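PDB 6MGD: capsular polysaccharide export system protein KpsC from Thermosulfurimonas dismutans, which probably transfers Kdo from CMP-Kdo to form beta-2,7 linkages in the glycolipid that carries Gram-negative bacterial capsules. Local coordinates for residues Glu128-Tyr133 with Glu313-Leu318; Lys154-Pro159 with Glu187-Ala192; Asp231-Ala236 with Gly247-Ile252; Val257-Tyr260 with Tyr265-Tyr268. One frame throughout, in Å; residues are numbered along the deposited sequence.

Contact 1 of 4, residues Glu128-Tyr133 with Glu313-Leu318; sequences ELLRRY and EAIFEL
Leu129 and Ile315 mark the closest backbone approach of two helices, 117-132 and 311-322, with CA atoms 8.1 Å apart. The segments run nearly parallel, at 19° between their N-to-C directions, and the axes of the two short segments come no closer than 11.4 Å. At that separation only side chains bridge the gap, and no hydrogen bond crosses it.

The enclosed part lies inward. The CD2 branch of Leu130 meets the delta methyl of Ile315, CD2 to CD1 3.7 Å, and the two side chains cross at about a right angle. Ile315 reaches across because its CG1 stands anti to the carbonyl carbon (chi1 -66°) and its chain is then extended to CD1 (chi2 180°). Both residues are buried, and Leu130 also packs on Leu79 and on Leu294 of helix 286-296.

The outer part is equally close but lies on the solvent side. Leu129, partly exposed, sets CD1 3.7 Å from Phe316 CE1, and its CD2 lies 4.1 Å from the same carbon. The exposed phenyl ring meets the leucine obliquely, through CE1, without being enclosed itself.

Purely apolar chemistry thus joins the C-terminal helix to helix 117-132: with no polar bond across the gap, shape and burial set how the helices pack, from the enclosed pair Leu130 and Ile315 out to the solvent-facing pair Leu129 and Phe316.

Contact 2 of 4, residues Lys154-Pro159 with Glu187-Ala192; sequences KIIVVP and EHNPNA
With CG1 anti to its carbonyl carbon (chi1 -68°) and CD1 extended beyond it (chi2 -173°), Ile156 reaches from strand 155-159 toward the turn that follows helix 178-188. Asn189 answers with CG beside its own backbone N (chi1 -51°), which presents a face of the amide to that methyl. CD1 of Ile156 sits over this face, almost directly above Asn189 CG at 3.4 Å, and is nearly equidistant from OD1 (3.7 Å) and ND2 (3.6 Å) of the same amide. The two side chains cross at about a right angle.

Ala192 completes the contact. Its CB lies 3.7 Å from Ile156 CD1 and close to the carbonyl O of Lys154; Lys154 CB and Ala192 CB are 4.2 Å apart. Ala192 immediately precedes strand 193-197, which pairs in parallel with strand 155-159: Tyr193 hydrogen-bonds through its backbone to Lys154 and Ile156. The helix between the two strands makes a beta-alpha-beta crossover.

No hydrogen bond joins the two segments. The Asn189 amide instead donates through ND2 to Val185 O in the helix's last turn. That bond restrains the amide's rotation while one of its faces takes the isoleucine methyl.

Contact 3 of 4, residues Asp231-Ala236 with Gly247-Ile252; sequences DIISYA and GFEALI
Ile233 meets helix 246-253 through two of its methyls, in the C-terminal part of a GT-B-type glycosyltransferase fold, where helices flank a parallel sheet. The first shell has three residues. CD1 of Ile233 approaches the carboxylate end of Glu249, 3.6 Å from OE1 and 4.1 Å from both CD and CG. The other methyl, CG2, lies 4.2 Å from Ala250 CB. This second meeting falls where the backbones are nearest, the CA atoms of Ile233 and Ala250 being 6.7 Å apart. Ile233 buries the most surface of the three touching residues.

Torsions explain the division of labour. Glu249 has CG anti to its backbone N (chi1 176°) and continues extended (chi2 176°), so a side chain whose CB does not aim at the partner still carries its carboxylate to Ile233. The contact with OE1 is van der Waals packing of a methyl on an oxygen, and no hydrogen bond crosses between the segments.

The next shell positions both elements. Ile233 lies in a short, weakly bonded helical segment and is the first residue of a type I beta turn to Ala236, beyond which the chain enters strand 238-241. Ile232 and Ala236 rest on Val157 of strand 155-159, tying this turn to the sheet. On the other element, Phe248 packs edge-to-face with Phe264 and touches Leu289 and Leu294 of helix 286-296, while Leu251 touches Leu286 and Leu289. The turn behind Ile233 is closed by its own carbonyl: Ala236 N donates to Ile233 O at 2.9 Å.

Contact 4 of 4, residues Val257-Tyr260 with Tyr265-Tyr268; sequences VTCY and YAGY
Cys259 sets its sulfur beside the ring of Tyr265, neither squarely over the face nor in the plane of the edge. Cys259 SG lies 4.7 Å from the centroid of the Tyr265 ring, and the line joining them is tilted 61° from the ring normal. Tyr265 CE2 is 3.6 Å from Cys259 SG, and CD2 of the same ring 4.1 Å, so the sulfur addresses one flank of the ring in an oblique sulfur-aromatic contact.

The torsions place sulfur and ring together. Cys259 holds SG anti to its carbonyl carbon (chi1 -66°), pointing it from strand 257-259 at the loop. Tyr265 has CG between its backbone N and carbonyl carbon (chi1 49°), which turns the ring back toward the strand although its CB starts off in another direction. Ala266 directs its CB toward the strand, 4.3 Å from Cys259 SG, giving the sulfur a second apolar neighbour.

Beyond the sulfur, Tyr265 lies against Phe248 and Leu251 of helix 246-253, and its hydroxyl hydrogen-bonds to Ser244 O. Strand 257-259 is held between strands 238-241 and 272-273 of the parallel sheet, and the contact packs the loop leading to strand 272-273 against strand 257-259.

All three touching residues are buried and share no hydrogen bond. The sulfur therefore acts as a compact, polarisable filler against ring and methyl, while the phenol's polar end is satisfied elsewhere, at Ser244.

How the contacts relate
Contacts 3 and 4 are buried, whereas contacts 1 and 2 each pair buried residues with an exposed one. Contacts 2 and 4 reach the same parallel sheet, through strands 155-159 and 257-259, and meet where Asn189 nears Tyr260. Contact 3 touches both: Ala236 packs on Val157 of contact 2, and Leu251 on Val257 of contact 4. Contact 1 is remote from contacts 2 and 4 but touches contact 3, where Leu130 packs against Ile252. None has a hydrogen bond across its segments. Their chemistry differs: methyls and a phenyl ring in contact 1, methyl on amide in 2, methyl on carboxylate in 3, and sulfur on ring in 4.

Contact 1 of 4, residues Glu128-Tyr133 with Glu313-Leu318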
loop_
_atom_site.group_PDB
_atom_site.type_symbol
_atom_site.label_atom_id
_atom_site.label_comp_id
_atom_site.label_asym_id
_atom_site.label_seq_id
_atom_site.Cartn_x
_atom_site.Cartn_y
_atom_site.Cartn_z
ATOM N N GLU A 128 -4.739 7.459 -16.514
ATOM C CA GLU A 128 -4.135 7.559 -17.838
ATOM C C GLU A 128 -2.659 7.925 -17.745
ATOM O O GLU A 128 -1.831 7.399 -18.498
ATOM C CB GLU A 128 -4.895 8.584 -18.682
ATOM C CG GLU A 128 -5.412 8.034 -19.999
ATOM C CD GLU A 128 -6.093 9.089 -20.846
ATOM O OE1 GLU A 128 -7.261 9.436 -20.550
ATOM O OE2 GLU A 128 -5.453 9.579 -21.800
ATOM N N LEU A 129 -2.307 8.819 -16.815
ATOM C CA LEU A 129 -0.909 9.207 -16.646
ATOM C C LEU A 129 -0.046 8.019 -16.237
ATOM O O LEU A 129 1.060 7.837 -16.759
ATOM C CB LEU A 129 -0.794 10.323 -15.607
ATOM C CG LEU A 129 -0.760 11.772 -16.089
ATOM C CD1 LEU A 129 -0.647 12.706 -14.898
ATOM C CD2 LEU A 129 0.395 11.987 -17.054
ATOM N N LEU A 130 -0.535 7.202 -15.298
ATOM C CA LEU A 130 0.258 6.082 -14.799
ATOM C C LEU A 130 0.441 5.010 -15.865
ATOM O O LEU A 130 1.541 4.464 -16.024
ATOM C CB LEU A 130 -0.398 5.490 -13.552
ATOM C CG LEU A 130 -0.409 6.347 -12.282
ATOM C CD1 LEU A 130 -1.126 5.621 -11.145
ATOM C CD2 LEU A 130 1.005 6.719 -11.873
ATOM N N ARG A 131 -0.622 4.698 -16.609
ATOM C CA ARG A 131 -0.530 3.669 -17.638
ATOM C C ARG A 131 0.488 4.031 -18.712
ATOM O O ARG A 131 1.090 3.140 -19.322
ATOM C CB ARG A 131 -1.902 3.440 -18.273
ATOM C CG ARG A 131 -2.934 2.831 -17.346
ATOM C CD ARG A 131 -4.294 2.759 -18.022
ATOM N NE ARG A 131 -5.281 2.081 -17.188
ATOM C CZ ARG A 131 -6.564 1.952 -17.504
ATOM N NH1 ARG A 131 -7.025 2.460 -18.639
ATOM N NH2 ARG A 131 -7.390 1.316 -16.682
ATOM N N ARG A 132 0.700 5.327 -18.952
ATOM C CA ARG A 132 1.592 5.766 -20.017
ATOM C C ARG A 132 3.042 5.904 -19.574
ATOM O O ARG A 132 3.948 5.648 -20.374
ATOM C CB ARG A 132 1.110 7.097 -20.601
ATOM C CG ARG A 132 -0.222 6.998 -21.314
ATOM C CD ARG A 132 -0.391 8.139 -22.293
ATOM N NE ARG A 132 -1.679 8.088 -22.976
ATOM C CZ ARG A 132 -1.961 8.755 -24.090
ATOM N NH1 ARG A 132 -1.038 9.521 -24.659
ATOM N NH2 ARG A 132 -3.161 8.650 -24.640
ATOM N N TYR A 133 3.293 6.310 -18.333
ATOM C CA TYR A 133 4.661 6.338 -17.835
ATOM C C TYR A 133 5.089 4.998 -17.246
ATOM O O TYR A 133 6.159 4.922 -16.632
ATOM C CB TYR A 133 4.833 7.497 -16.848
ATOM C CG TYR A 133 4.918 8.795 -17.620
ATOM C CD1 TYR A 133 3.793 9.583 -17.828
ATOM C CD2 TYR A 133 6.111 9.185 -18.215
ATOM C CE1 TYR A 133 3.866 10.748 -18.569
ATOM C CE2 TYR A 133 6.193 10.344 -18.955
ATOM C CZ TYR A 133 5.070 11.125 -19.130
ATOM O OH TYR A 133 5.153 12.285 -19.867
ATOM N N GLU A 313 0.839 16.796 -9.752
ATOM C CA GLU A 313 2.115 17.505 -9.731
ATOM C C GLU A 313 3.232 16.621 -9.191
ATOM O O GLU A 313 4.395 16.779 -9.583
ATOM C CB GLU A 313 1.988 18.785 -8.902
ATOM C CG GLU A 313 1.031 19.810 -9.504
ATOM C CD GLU A 313 0.769 20.993 -8.586
ATOM O OE1 GLU A 313 0.348 20.774 -7.431
ATOM O OE2 GLU A 313 0.984 22.144 -9.022
ATOM N N ALA A 314 2.901 15.686 -8.296
ATOM C CA ALA A 314 3.898 14.738 -7.815
ATOM C C ALA A 314 4.347 13.802 -8.930
ATOM O O ALA A 314 5.538 13.484 -9.042
ATOM C CB ALA A 314 3.340 13.939 -6.635
ATOM N N ILE A 315 3.408 13.346 -9.759
ATOM C CA ILE A 315 3.774 12.510 -10.896
ATOM C C ILE A 315 4.601 13.307 -11.895
ATOM O O ILE A 315 5.602 12.811 -12.425
ATOM C CB ILE A 315 2.514 11.910 -11.545
ATOM C CG1 ILE A 315 1.837 10.934 -10.581
ATOM C CG2 ILE A 315 2.860 11.228 -12.863
ATOM C CD1 ILE A 315 0.585 10.294 -11.136
ATOM N N PHE A 316 4.208 14.558 -12.156
ATOM C CA PHE A 316 4.971 15.405 -13.068
ATOM C C PHE A 316 6.401 15.600 -12.578
ATOM O O PHE A 316 7.340 15.636 -13.382
ATOM C CB PHE A 316 4.280 16.758 -13.237
ATOM C CG PHE A 316 2.946 16.681 -13.923
ATOM C CD1 PHE A 316 2.690 15.699 -14.866
ATOM C CD2 PHE A 316 1.947 17.594 -13.625
ATOM C CE1 PHE A 316 1.462 15.629 -15.498
ATOM C CE2 PHE A 316 0.717 17.529 -14.254
ATOM C CZ PHE A 316 0.474 16.545 -15.192
ATOM N N GLU A 317 6.584 15.728 -11.261
ATOM C CA GLU A 317 7.929 15.908 -10.723
ATOM C C GLU A 317 8.761 14.642 -10.881
ATOM O O GLU A 317 9.937 14.710 -11.254
ATOM C CB GLU A 317 7.858 16.329 -9.256
ATOM C CG GLU A 317 8.250 17.774 -9.025
ATOM C CD GLU A 317 8.127 18.196 -7.576
ATOM O OE1 GLU A 317 8.718 17.529 -6.699
ATOM O OE2 GLU A 317 7.429 19.198 -7.315
ATOM N N LEU A 318 8.169 13.479 -10.601
ATOM C CA LEU A 318 8.884 12.219 -10.781
ATOM C C LEU A 318 9.128 11.939 -12.255
ATOM O O LEU A 318 10.168 11.383 -12.628
ATOM C CB LEU A 318 8.096 11.075 -10.142
ATOM C CG LEU A 318 8.492 10.623 -8.736
ATOM C CD1 LEU A 318 9.071 11.767 -7.930
ATOM C CD2 LEU A 318 7.286 10.034 -8.028
#

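Contact 2 of 4, residues Lys154-Pro159 with Glu187-Ala192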
loop_
_atom_site.group_PDB
_atom_site.type_symbol
_atom_site.label_atom_id
_atom_site.label_comp_id
_atom_site.label_asym_id
_atom_site.label_seq_id
_atom_site.Cartn_x
_atom_site.Cartn_y
_atom_site.Cartn_z
ATOM N N LYS A 154 -3.838 -20.147 -19.609
ATOM C CA LYS A 154 -4.000 -18.806 -19.065
ATOM C C LYS A 154 -2.743 -18.394 -18.310
ATOM O O LYS A 154 -2.225 -19.150 -17.484
ATOM C CB LYS A 154 -5.221 -18.746 -18.147
ATOM C CG LYS A 154 -5.504 -17.361 -17.588
ATOM C CD LYS A 154 -6.950 -17.225 -17.133
ATOM C CE LYS A 154 -7.252 -18.099 -15.930
ATOM N NZ LYS A 154 -8.646 -17.894 -15.446
ATOM N N ILE A 155 -2.247 -17.197 -18.603
ATOM C CA ILE A 155 -1.029 -16.681 -17.987
ATOM C C ILE A 155 -1.393 -16.034 -16.655
ATOM O O ILE A 155 -2.144 -15.052 -16.616
ATOM C CB ILE A 155 -0.317 -15.679 -18.910
ATOM C CG1 ILE A 155 -0.025 -16.316 -20.272
ATOM C CG2 ILE A 155 0.981 -15.197 -18.276
ATOM C CD1 ILE A 155 0.943 -17.478 -20.208
ATOM N N ILE A 156 -0.859 -16.583 -15.564
ATOM C CA ILE A 156 -1.041 -16.040 -14.221
ATOM C C ILE A 156 0.325 -15.622 -13.681
ATOM O O ILE A 156 1.302 -16.368 -13.813
ATOM C CB ILE A 156 -1.724 -17.058 -13.284
ATOM C CG1 ILE A 156 -3.178 -17.292 -13.700
ATOM C CG2 ILE A 156 -1.676 -16.582 -11.838
ATOM C CD1 ILE A 156 -3.965 -18.157 -12.720
ATOM N N VAL A 157 0.393 -14.424 -13.094
ATOM C CA VAL A 157 1.613 -13.897 -12.490
ATOM C C VAL A 157 1.382 -13.743 -10.992
ATOM O O VAL A 157 0.307 -13.316 -10.557
ATOM C CB VAL A 157 2.039 -12.550 -13.119
ATOM C CG1 VAL A 157 0.991 -11.473 -12.875
ATOM C CG2 VAL A 157 3.403 -12.101 -12.596
ATOM N N VAL A 158 2.390 -14.109 -10.207
ATOM C CA VAL A 158 2.327 -14.022 -8.751
ATOM C C VAL A 158 3.557 -13.278 -8.247
ATOM O O VAL A 158 4.675 -13.804 -8.330
ATOM C CB VAL A 158 2.223 -15.416 -8.106
ATOM C CG1 VAL A 158 2.356 -15.318 -6.592
ATOM C CG2 VAL A 158 0.910 -16.087 -8.481
ATOM N N PRO A 159 3.406 -12.055 -7.731
ATOM C CA PRO A 159 4.557 -11.325 -7.177
ATOM C C PRO A 159 4.812 -11.757 -5.741
ATOM O O PRO A 159 3.930 -11.656 -4.885
ATOM C CB PRO A 159 4.114 -9.859 -7.257
ATOM C CG PRO A 159 2.627 -9.923 -7.145
ATOM C CD PRO A 159 2.191 -11.224 -7.780
ATOM N N GLU A 187 -3.871 -24.570 -6.728
ATOM C CA GLU A 187 -5.059 -25.365 -6.427
ATOM C C GLU A 187 -6.297 -24.776 -7.089
ATOM O O GLU A 187 -7.163 -25.514 -7.573
ATOM C CB GLU A 187 -5.269 -25.475 -4.914
ATOM C CG GLU A 187 -4.045 -25.893 -4.100
ATOM C CD GLU A 187 -3.687 -27.366 -4.224
ATOM O OE1 GLU A 187 -3.705 -27.911 -5.349
ATOM O OE2 GLU A 187 -3.376 -27.982 -3.182
ATOM N N HIS A 188 -6.396 -23.445 -7.128
ATOM C CA HIS A 188 -7.535 -22.800 -7.768
ATOM C C HIS A 188 -7.395 -22.724 -9.283
ATOM O O HIS A 188 -8.400 -22.512 -9.971
ATOM C CB HIS A 188 -7.734 -21.392 -7.196
ATOM C CG HIS A 188 -8.197 -21.377 -5.771
ATOM N ND1 HIS A 188 -7.330 -21.458 -4.703
ATOM C CD2 HIS A 188 -9.440 -21.295 -5.239
ATOM C CE1 HIS A 188 -8.018 -21.424 -3.575
ATOM N NE2 HIS A 188 -9.301 -21.325 -3.873
ATOM N N ASN A 189 -6.186 -22.896 -9.818
ATOM C CA ASN A 189 -5.939 -22.808 -11.260
ATOM C C ASN A 189 -5.040 -23.962 -11.682
ATOM O O ASN A 189 -3.820 -23.809 -11.817
ATOM C CB ASN A 189 -5.322 -21.457 -11.627
ATOM C CG ASN A 189 -6.105 -20.289 -11.060
ATOM O OD1 ASN A 189 -7.115 -19.870 -11.626
ATOM N ND2 ASN A 189 -5.644 -19.758 -9.935
ATOM N N PRO A 190 -5.619 -25.144 -11.909
ATOM C CA PRO A 190 -4.783 -26.332 -12.150
ATOM C C PRO A 190 -4.025 -26.310 -13.468
ATOM O O PRO A 190 -2.926 -26.873 -13.538
ATOM C CB PRO A 190 -5.797 -27.488 -12.110
ATOM C CG PRO A 190 -6.996 -26.934 -11.396
ATOM C CD PRO A 190 -7.044 -25.488 -11.766
ATOM N N ASN A 191 -4.572 -25.689 -14.515
ATOM C CA ASN A 191 -3.982 -25.761 -15.846
ATOM C C ASN A 191 -3.320 -24.470 -16.303
ATOM O O ASN A 191 -2.694 -24.461 -17.369
ATOM C CB ASN A 191 -5.051 -26.157 -16.876
ATOM C CG ASN A 191 -5.734 -27.463 -16.534
ATOM O OD1 ASN A 191 -6.906 -27.482 -16.160
ATOM N ND2 ASN A 191 -5.004 -28.566 -16.665
ATOM N N ALA A 192 -3.438 -23.388 -15.541
ATOM C CA ALA A 192 -2.884 -22.113 -15.965
ATOM C C ALA A 192 -1.358 -22.139 -15.910
ATOM O O ALA A 192 -0.743 -22.945 -15.206
ATOM C CB ALA A 192 -3.422 -20.979 -15.091
#

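Contact 3 of 4, residues Asp231-Ala236 with Gly247-Ile252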
loop_
_atom_site.group_PDB
_atom_site.type_symbol
_atom_site.label_atom_id
_atom_site.label_comp_id
_atom_site.label_asym_id
_atom_site.label_seq_id
_atom_site.Cartn_x
_atom_site.Cartn_y
_atom_site.Cartn_z
ATOM N N ASP A 231 6.346 -4.390 -16.581
ATOM C CA ASP A 231 6.274 -4.985 -17.910
ATOM C C ASP A 231 6.396 -6.505 -17.866
ATOM O O ASP A 231 6.816 -7.128 -18.848
ATOM C CB ASP A 231 7.324 -4.381 -18.839
ATOM C CG ASP A 231 6.966 -2.972 -19.276
ATOM O OD1 ASP A 231 7.627 -2.017 -18.817
ATOM O OD2 ASP A 231 6.005 -2.821 -20.063
ATOM N N ILE A 232 6.074 -7.106 -16.721
ATOM C CA ILE A 232 5.572 -8.474 -16.686
ATOM C C ILE A 232 4.048 -8.475 -16.569
ATOM O O ILE A 232 3.409 -9.471 -16.941
ATOM C CB ILE A 232 6.204 -9.291 -15.534
ATOM C CG1 ILE A 232 7.729 -9.292 -15.622
ATOM C CG2 ILE A 232 5.750 -10.739 -15.570
ATOM C CD1 ILE A 232 8.395 -9.973 -14.432
ATOM N N ILE A 233 3.449 -7.377 -16.097
ATOM C CA ILE A 233 1.994 -7.285 -15.966
ATOM C C ILE A 233 1.324 -7.360 -17.334
ATOM O O ILE A 233 0.324 -8.064 -17.518
ATOM C CB ILE A 233 1.610 -5.989 -15.228
ATOM C CG1 ILE A 233 2.358 -5.889 -13.897
ATOM C CG2 ILE A 233 0.099 -5.902 -15.018
ATOM C CD1 ILE A 233 2.034 -4.643 -13.093
ATOM N N SER A 234 1.866 -6.627 -18.314
ATOM C CA SER A 234 1.230 -6.522 -19.625
ATOM C C SER A 234 1.149 -7.868 -20.335
ATOM O O SER A 234 0.245 -8.085 -21.150
ATOM C CB SER A 234 1.990 -5.515 -20.489
ATOM O OG SER A 234 3.338 -5.913 -20.664
ATOM N N TYR A 235 2.078 -8.778 -20.045
ATOM C CA TYR A 235 2.062 -10.109 -20.637
ATOM C C TYR A 235 1.156 -11.081 -19.890
ATOM O O TYR A 235 0.971 -12.210 -20.357
ATOM C CB TYR A 235 3.484 -10.677 -20.693
ATOM C CG TYR A 235 4.442 -9.862 -21.534
ATOM C CD1 TYR A 235 5.801 -9.833 -21.244
ATOM C CD2 TYR A 235 3.988 -9.123 -22.621
ATOM C CE1 TYR A 235 6.680 -9.087 -22.009
ATOM C CE2 TYR A 235 4.858 -8.377 -23.391
ATOM C CZ TYR A 235 6.202 -8.362 -23.082
ATOM O OH TYR A 235 7.072 -7.620 -23.848
ATOM N N ALA A 236 0.587 -10.678 -18.758
ATOM C CA ALA A 236 -0.225 -11.560 -17.935
ATOM C C ALA A 236 -1.707 -11.396 -18.251
ATOM O O ALA A 236 -2.176 -10.304 -18.584
ATOM C CB ALA A 236 0.015 -11.293 -16.448
ATOM N N GLY A 247 -0.599 -5.483 -6.829
ATOM C CA GLY A 247 -1.952 -5.703 -7.313
ATOM C C GLY A 247 -2.736 -4.425 -7.539
ATOM O O GLY A 247 -3.617 -4.379 -8.403
ATOM N N PHE A 248 -2.446 -3.376 -6.764
ATOM C CA PHE A 248 -3.071 -2.084 -7.023
ATOM C C PHE A 248 -2.561 -1.475 -8.323
ATOM O O PHE A 248 -3.313 -0.789 -9.026
ATOM C CB PHE A 248 -2.825 -1.133 -5.851
ATOM C CG PHE A 248 -3.412 0.240 -6.041
ATOM C CD1 PHE A 248 -4.754 0.399 -6.349
ATOM C CD2 PHE A 248 -2.626 1.371 -5.891
ATOM C CE1 PHE A 248 -5.296 1.661 -6.517
ATOM C CE2 PHE A 248 -3.165 2.636 -6.053
ATOM C CZ PHE A 248 -4.500 2.780 -6.366
ATOM N N GLU A 249 -1.290 -1.717 -8.656
ATOM C CA GLU A 249 -0.759 -1.262 -9.935
ATOM C C GLU A 249 -1.397 -2.018 -11.091
ATOM O O GLU A 249 -1.654 -1.438 -12.153
ATOM C CB GLU A 249 0.760 -1.426 -9.957
ATOM C CG GLU A 249 1.410 -1.063 -11.279
ATOM C CD GLU A 249 2.925 -1.147 -11.229
ATOM O OE1 GLU A 249 3.454 -2.206 -10.833
ATOM O OE2 GLU A 249 3.585 -0.148 -11.579
ATOM N N ALA A 250 -1.665 -3.313 -10.902
ATOM C CA ALA A 250 -2.312 -4.093 -11.952
ATOM C C ALA A 250 -3.725 -3.592 -12.218
ATOM O O ALA A 250 -4.184 -3.588 -13.366
ATOM C CB ALA A 250 -2.326 -5.574 -11.574
ATOM N N LEU A 251 -4.433 -3.174 -11.163
ATOM C CA LEU A 251 -5.767 -2.605 -11.337
ATOM C C LEU A 251 -5.720 -1.349 -12.194
ATOM O O LEU A 251 -6.557 -1.166 -13.085
ATOM C CB LEU A 251 -6.389 -2.299 -9.975
ATOM C CG LEU A 251 -7.120 -3.444 -9.279
ATOM C CD1 LEU A 251 -7.544 -3.025 -7.883
ATOM C CD2 LEU A 251 -8.325 -3.871 -10.104
ATOM N N ILE A 252 -4.751 -0.468 -11.932
ATOM C CA ILE A 252 -4.583 0.730 -12.746
ATOM C C ILE A 252 -4.279 0.351 -14.189
ATOM O O ILE A 252 -4.764 0.989 -15.130
ATOM C CB ILE A 252 -3.485 1.626 -12.144
ATOM C CG1 ILE A 252 -3.841 1.982 -10.698
ATOM C CG2 ILE A 252 -3.302 2.884 -12.973
ATOM C CD1 ILE A 252 -2.694 2.551 -9.894
#

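Contact 4 of 4, residues Val257-Tyr260 with Tyr265-Tyr268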
loop_
_atom_site.group_PDB
_atom_site.type_symbol
_atom_site.label_atom_id
_atom_site.label_comp_id
_atom_site.label_asym_id
_atom_site.label_seq_id
_atom_site.Cartn_x
_atom_site.Cartn_y
_atom_site.Cartn_z
ATOM N N VAL A 257 -7.295 -9.015 -11.310
ATOM C CA VAL A 257 -6.438 -9.368 -10.186
ATOM C C VAL A 257 -7.248 -10.136 -9.152
ATOM O O VAL A 257 -8.345 -9.712 -8.771
ATOM C CB VAL A 257 -5.788 -8.123 -9.555
ATOM C CG1 VAL A 257 -6.778 -6.988 -9.520
ATOM C CG2 VAL A 257 -5.272 -8.433 -8.151
ATOM N N THR A 258 -6.702 -11.263 -8.702
ATOM C CA THR A 258 -7.284 -12.081 -7.646
ATOM C C THR A 258 -6.474 -11.887 -6.372
ATOM O O THR A 258 -5.241 -11.962 -6.399
ATOM C CB THR A 258 -7.299 -13.559 -8.049
ATOM O OG1 THR A 258 -8.157 -13.737 -9.182
ATOM C CG2 THR A 258 -7.790 -14.434 -6.900
ATOM N N CYS A 259 -7.160 -11.629 -5.263
ATOM C CA CYS A 259 -6.512 -11.377 -3.983
ATOM C C CYS A 259 -6.688 -12.584 -3.072
ATOM O O CYS A 259 -7.808 -13.067 -2.881
ATOM C CB CYS A 259 -7.081 -10.122 -3.317
ATOM S SG CYS A 259 -6.733 -8.583 -4.207
ATOM N N TYR A 260 -5.579 -13.072 -2.520
ATOM C CA TYR A 260 -5.612 -14.175 -1.572
ATOM C C TYR A 260 -5.523 -13.709 -0.126
ATOM O O TYR A 260 -5.663 -14.533 0.785
ATOM C CB TYR A 260 -4.485 -15.169 -1.877
ATOM C CG TYR A 260 -4.687 -15.924 -3.176
ATOM C CD1 TYR A 260 -4.476 -15.304 -4.402
ATOM C CD2 TYR A 260 -5.092 -17.254 -3.176
ATOM C CE1 TYR A 260 -4.665 -15.982 -5.588
ATOM C CE2 TYR A 260 -5.281 -17.944 -4.361
ATOM C CZ TYR A 260 -5.064 -17.301 -5.565
ATOM O OH TYR A 260 -5.247 -17.974 -6.752
ATOM N N TYR A 265 -7.065 -2.500 -1.403
ATOM C CA TYR A 265 -7.926 -2.424 -2.574
ATOM C C TYR A 265 -8.865 -3.616 -2.696
ATOM O O TYR A 265 -9.602 -3.706 -3.681
ATOM C CB TYR A 265 -7.078 -2.290 -3.848
ATOM C CG TYR A 265 -5.949 -3.293 -3.960
ATOM C CD1 TYR A 265 -4.702 -3.030 -3.405
ATOM C CD2 TYR A 265 -6.129 -4.502 -4.622
ATOM C CE1 TYR A 265 -3.668 -3.942 -3.501
ATOM C CE2 TYR A 265 -5.100 -5.420 -4.723
ATOM C CZ TYR A 265 -3.873 -5.135 -4.161
ATOM O OH TYR A 265 -2.846 -6.044 -4.257
ATOM N N ALA A 266 -8.867 -4.518 -1.721
ATOM C CA ALA A 266 -9.736 -5.685 -1.749
ATOM C C ALA A 266 -11.068 -5.384 -1.068
ATOM O O ALA A 266 -11.207 -4.417 -0.314
ATOM C CB ALA A 266 -9.061 -6.878 -1.074
ATOM N N GLY A 267 -12.054 -6.233 -1.350
ATOM C CA GLY A 267 -13.376 -6.096 -0.781
ATOM C C GLY A 267 -14.293 -5.127 -1.491
ATOM O O GLY A 267 -15.476 -5.050 -1.133
ATOM N N TYR A 268 -13.800 -4.389 -2.487
ATOM C CA TYR A 268 -14.587 -3.376 -3.180
ATOM C C TYR A 268 -15.086 -3.846 -4.543
ATOM O O TYR A 268 -15.524 -3.022 -5.353
ATOM C CB TYR A 268 -13.777 -2.088 -3.329
ATOM C CG TYR A 268 -13.342 -1.480 -2.016
ATOM C CD1 TYR A 268 -14.269 -0.914 -1.150
ATOM C CD2 TYR A 268 -12.004 -1.464 -1.645
ATOM C CE1 TYR A 268 -13.876 -0.354 0.051
ATOM C CE2 TYR A 268 -11.600 -0.906 -0.446
ATOM C CZ TYR A 268 -12.540 -0.352 0.398
ATOM O OH TYR A 268 -12.147 0.206 1.593
#